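Histidine triad protein (Plasmodium falciparum 3D7, PDB 5CS2) probably hydrolyses diadenosine triphosphate to AMP and ADP as a histidine triad enzyme of the Fhit type, and is bound by cyclomarin A. Local coordinates at residues Y5-K16 against K192-S200. Sequence-based numbering, arbitrary orientation.
Sequences YKNILEKLEWYK and KSYINEKFS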
# COMPACT_ATOMS: atom_id res chain seq x y z
N TYR A 5 -6.93 16.19 -3.93
CA TYR A 5 -7.09 15.18 -4.96
C TYR A 5 -6.81 15.69 -6.35
O TYR A 5 -6.27 14.94 -7.16
CB TYR A 5 -8.44 14.51 -4.84
CG TYR A 5 -8.51 13.79 -3.52
CD1 TYR A 5 -7.69 12.69 -3.26
CD2 TYR A 5 -9.29 14.29 -2.48
CE1 TYR A 5 -7.67 12.08 -2.00
CE2 TYR A 5 -9.29 13.68 -1.22
CZ TYR A 5 -8.49 12.57 -0.99
OH TYR A 5 -8.48 11.95 0.23
N LYS A 6 -7.09 16.98 -6.60
CA LYS A 6 -6.80 17.63 -7.87
C LYS A 6 -5.28 17.67 -7.97
O LYS A 6 -4.73 17.42 -9.04
CB LYS A 6 -7.40 19.06 -7.87
CG LYS A 6 -7.20 19.82 -9.18
CD LYS A 6 -7.66 21.28 -9.04
CE LYS A 6 -6.88 22.25 -9.90
NZ LYS A 6 -7.21 22.15 -11.35
N ASN A 7 -4.58 17.94 -6.84
CA ASN A 7 -3.13 18.00 -6.81
C ASN A 7 -2.53 16.61 -7.08
O ASN A 7 -1.53 16.50 -7.79
CB ASN A 7 -2.63 18.55 -5.47
CG ASN A 7 -1.19 18.98 -5.50
OD1 ASN A 7 -0.59 19.19 -6.56
ND2 ASN A 7 -0.60 19.16 -4.33
N ILE A 8 -3.18 15.55 -6.57
CA ILE A 8 -2.69 14.19 -6.83
C ILE A 8 -2.82 13.90 -8.34
O ILE A 8 -1.88 13.42 -8.96
CB ILE A 8 -3.48 13.18 -5.97
CG1 ILE A 8 -2.98 13.20 -4.51
CG2 ILE A 8 -3.46 11.73 -6.58
CD1 ILE A 8 -3.73 12.21 -3.55
N LEU A 9 -3.99 14.25 -8.93
CA LEU A 9 -4.25 14.03 -10.36
C LEU A 9 -3.24 14.74 -11.24
O LEU A 9 -2.78 14.18 -12.24
CB LEU A 9 -5.70 14.37 -10.72
CG LEU A 9 -6.78 13.45 -10.18
CD1 LEU A 9 -8.12 14.02 -10.46
CD2 LEU A 9 -6.72 12.04 -10.84
N GLU A 10 -2.81 15.94 -10.82
CA GLU A 10 -1.78 16.69 -11.54
C GLU A 10 -0.47 15.90 -11.48
O GLU A 10 0.18 15.71 -12.51
CB GLU A 10 -1.62 18.10 -10.95
CG GLU A 10 -2.86 18.97 -11.13
CD GLU A 10 -3.02 20.23 -10.29
OE1 GLU A 10 -2.39 20.32 -9.20
OE2 GLU A 10 -3.81 21.11 -10.69
N LYS A 11 -0.13 15.35 -10.29
CA LYS A 11 1.08 14.54 -10.11
C LYS A 11 1.03 13.25 -10.92
O LYS A 11 2.07 12.76 -11.36
CB LYS A 11 1.34 14.25 -8.62
CG LYS A 11 1.68 15.51 -7.84
CD LYS A 11 1.92 15.25 -6.36
CE LYS A 11 2.23 16.54 -5.62
NZ LYS A 11 3.53 17.14 -6.04
N LEU A 12 -0.20 12.69 -11.10
CA LEU A 12 -0.41 11.46 -11.87
C LEU A 12 -0.47 11.76 -13.37
O LEU A 12 -0.61 10.83 -14.18
CB LEU A 12 -1.72 10.75 -11.42
CG LEU A 12 -1.80 10.17 -10.00
CD1 LEU A 12 -3.19 9.77 -9.65
CD2 LEU A 12 -0.89 8.98 -9.84
N GLU A 13 -0.43 13.06 -13.74
CA GLU A 13 -0.51 13.54 -15.13
C GLU A 13 -1.83 13.11 -15.78
O GLU A 13 -1.89 12.86 -16.99
CB GLU A 13 0.75 13.14 -15.94
CG GLU A 13 2.03 13.72 -15.38
CD GLU A 13 3.23 13.85 -16.30
OE1 GLU A 13 3.09 13.56 -17.52
OE2 GLU A 13 4.31 14.22 -15.81
N TRP A 14 -2.90 13.06 -14.98
CA TRP A 14 -4.21 12.67 -15.48
C TRP A 14 -4.93 13.82 -16.19
O TRP A 14 -4.78 15.00 -15.83
CB TRP A 14 -5.08 12.14 -14.34
CG TRP A 14 -6.47 11.74 -14.73
CD1 TRP A 14 -6.88 10.52 -15.19
CD2 TRP A 14 -7.64 12.58 -14.71
NE1 TRP A 14 -8.22 10.55 -15.48
CE2 TRP A 14 -8.72 11.80 -15.19
CE3 TRP A 14 -7.87 13.93 -14.38
CZ2 TRP A 14 -10.03 12.30 -15.28
CZ3 TRP A 14 -9.17 14.43 -14.49
CH2 TRP A 14 -10.23 13.61 -14.90
N TYR A 15 -5.77 13.45 -17.15
CA TYR A 15 -6.70 14.34 -17.84
C TYR A 15 -7.88 13.50 -18.27
O TYR A 15 -7.75 12.28 -18.42
CB TYR A 15 -6.05 15.11 -19.01
CG TYR A 15 -5.39 14.23 -20.05
CD1 TYR A 15 -6.12 13.72 -21.13
CD2 TYR A 15 -4.03 13.96 -20.00
CE1 TYR A 15 -5.51 12.94 -22.10
CE2 TYR A 15 -3.41 13.18 -20.97
CZ TYR A 15 -4.15 12.68 -22.03
OH TYR A 15 -3.55 11.90 -22.98
N LYS A 16 -9.07 14.13 -18.39
CA LYS A 16 -10.28 13.40 -18.79
C LYS A 16 -9.97 12.69 -20.11
O LYS A 16 -9.32 13.29 -20.98
CB LYS A 16 -11.43 14.40 -19.02
CG LYS A 16 -12.74 13.75 -19.39
CD LYS A 16 -13.84 14.79 -19.49
CE LYS A 16 -14.20 15.15 -20.91
NZ LYS A 16 -13.16 15.99 -21.58
N LYS A 192 -15.58 6.12 -13.81
CA LYS A 192 -15.03 7.08 -14.75
C LYS A 192 -15.89 8.35 -14.79
O LYS A 192 -15.35 9.45 -14.77
CB LYS A 192 -15.06 6.45 -16.16
CG LYS A 192 -13.77 6.34 -16.88
CD LYS A 192 -13.99 5.84 -18.33
CE LYS A 192 -15.07 4.77 -18.47
NZ LYS A 192 -15.29 4.36 -19.89
N SER A 193 -17.23 8.19 -14.83
CA SER A 193 -18.18 9.32 -14.90
C SER A 193 -18.06 10.22 -13.69
O SER A 193 -18.03 11.45 -13.84
CB SER A 193 -19.62 8.83 -15.04
OG SER A 193 -19.76 8.14 -16.27
N TYR A 194 -17.92 9.61 -12.50
CA TYR A 194 -17.75 10.34 -11.24
C TYR A 194 -16.44 11.10 -11.20
O TYR A 194 -16.44 12.26 -10.85
CB TYR A 194 -17.92 9.41 -10.05
CG TYR A 194 -17.94 10.15 -8.74
CD1 TYR A 194 -19.10 10.77 -8.28
CD2 TYR A 194 -16.78 10.27 -7.97
CE1 TYR A 194 -19.11 11.50 -7.09
CE2 TYR A 194 -16.78 10.99 -6.77
CZ TYR A 194 -17.95 11.60 -6.34
OH TYR A 194 -17.94 12.30 -5.16
N ILE A 195 -15.30 10.46 -11.60
CA ILE A 195 -14.03 11.14 -11.65
C ILE A 195 -14.15 12.38 -12.55
O ILE A 195 -13.77 13.47 -12.14
CB ILE A 195 -12.87 10.17 -12.07
CG1 ILE A 195 -12.71 9.04 -11.04
CG2 ILE A 195 -11.57 10.92 -12.29
CD1 ILE A 195 -11.81 7.77 -11.50
N ASN A 196 -14.71 12.20 -13.76
CA ASN A 196 -14.88 13.28 -14.74
C ASN A 196 -15.71 14.45 -14.19
O ASN A 196 -15.32 15.61 -14.34
CB ASN A 196 -15.51 12.72 -16.01
CG ASN A 196 -14.55 11.86 -16.80
OD1 ASN A 196 -13.33 11.92 -16.61
ND2 ASN A 196 -15.08 11.10 -17.75
N GLU A 197 -16.81 14.13 -13.55
CA GLU A 197 -17.73 15.13 -12.99
C GLU A 197 -17.06 16.01 -11.91
O GLU A 197 -17.20 17.24 -11.94
CB GLU A 197 -18.98 14.41 -12.43
CG GLU A 197 -20.03 15.33 -11.84
CD GLU A 197 -21.31 14.65 -11.39
OE1 GLU A 197 -21.34 14.12 -10.26
OE2 GLU A 197 -22.30 14.68 -12.17
N LYS A 198 -16.28 15.39 -11.01
CA LYS A 198 -15.65 16.09 -9.90
C LYS A 198 -14.30 16.69 -10.20
O LYS A 198 -13.88 17.61 -9.50
CB LYS A 198 -15.54 15.14 -8.69
CG LYS A 198 -16.87 14.61 -8.18
CD LYS A 198 -17.78 15.73 -7.65
CE LYS A 198 -19.09 15.20 -7.13
NZ LYS A 198 -20.02 16.31 -6.79
N PHE A 199 -13.59 16.18 -11.23
CA PHE A 199 -12.22 16.60 -11.46
C PHE A 199 -11.87 17.13 -12.83
O PHE A 199 -10.69 17.41 -13.08
CB PHE A 199 -11.28 15.44 -11.07
CG PHE A 199 -11.33 15.20 -9.59
CD1 PHE A 199 -10.73 16.10 -8.71
CD2 PHE A 199 -12.09 14.17 -9.06
CE1 PHE A 199 -10.82 15.92 -7.32
CE2 PHE A 199 -12.21 14.01 -7.67
CZ PHE A 199 -11.59 14.88 -6.82
N SER A 200 -12.88 17.34 -13.69
CA SER A 200 -12.83 17.92 -15.04
C SER A 200 -12.59 16.92 -16.11
O SER A 200 -13.57 16.39 -16.61
CB SER A 200 -11.91 19.13 -15.16
OG SER A 200 -12.63 20.34 -14.98
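F199, in the last turn of helix 192-199, and W14, just beyond helix 5-11, illustrate how two chain ends can be joined by aromatic packing without hydrogen bonds. F199 meets L9 through the base of its side chain: L9 CD1 lies 3.5 Å from F199 CB and as near to F199 CG. F199 CE1 rests 3.7 Å from Y5 CB, while the Y5 ring leads away to stack on Y87. The W14 indole reaches across with its six-membered ring, CG being anti to the backbone N (chi1 179°). W14 CZ2 packs 3.6 Å from I195 CG2, and W14 CZ3 lies 4.1 Å from F199 CB. Two oxygens approach the indole rim near its plane, N196 OD1 3.6 Å from W14 CZ2 and F199 O beside W14 CZ3. L9 CD2 and K16 N lie over opposite faces of the W14 indole, each displaced toward its rim. K16 extends the seam, its chain crossing the N196 amide at about a right angle, with K16 CG 3.4 Å from N196 OD1 and K16 CD 3.3 Å from S200 O. A Schellman motif, E13 at positive phi, turns the chain out of the helix before W14. Helix 72-93 backs the contact, F84 edge-to-face against F199. The arrangement is peripheral packing of terminal helices (segments 5-11 and 192-199 crossing at -108°) against the long helix of a HIT fold, away from the histidine triad.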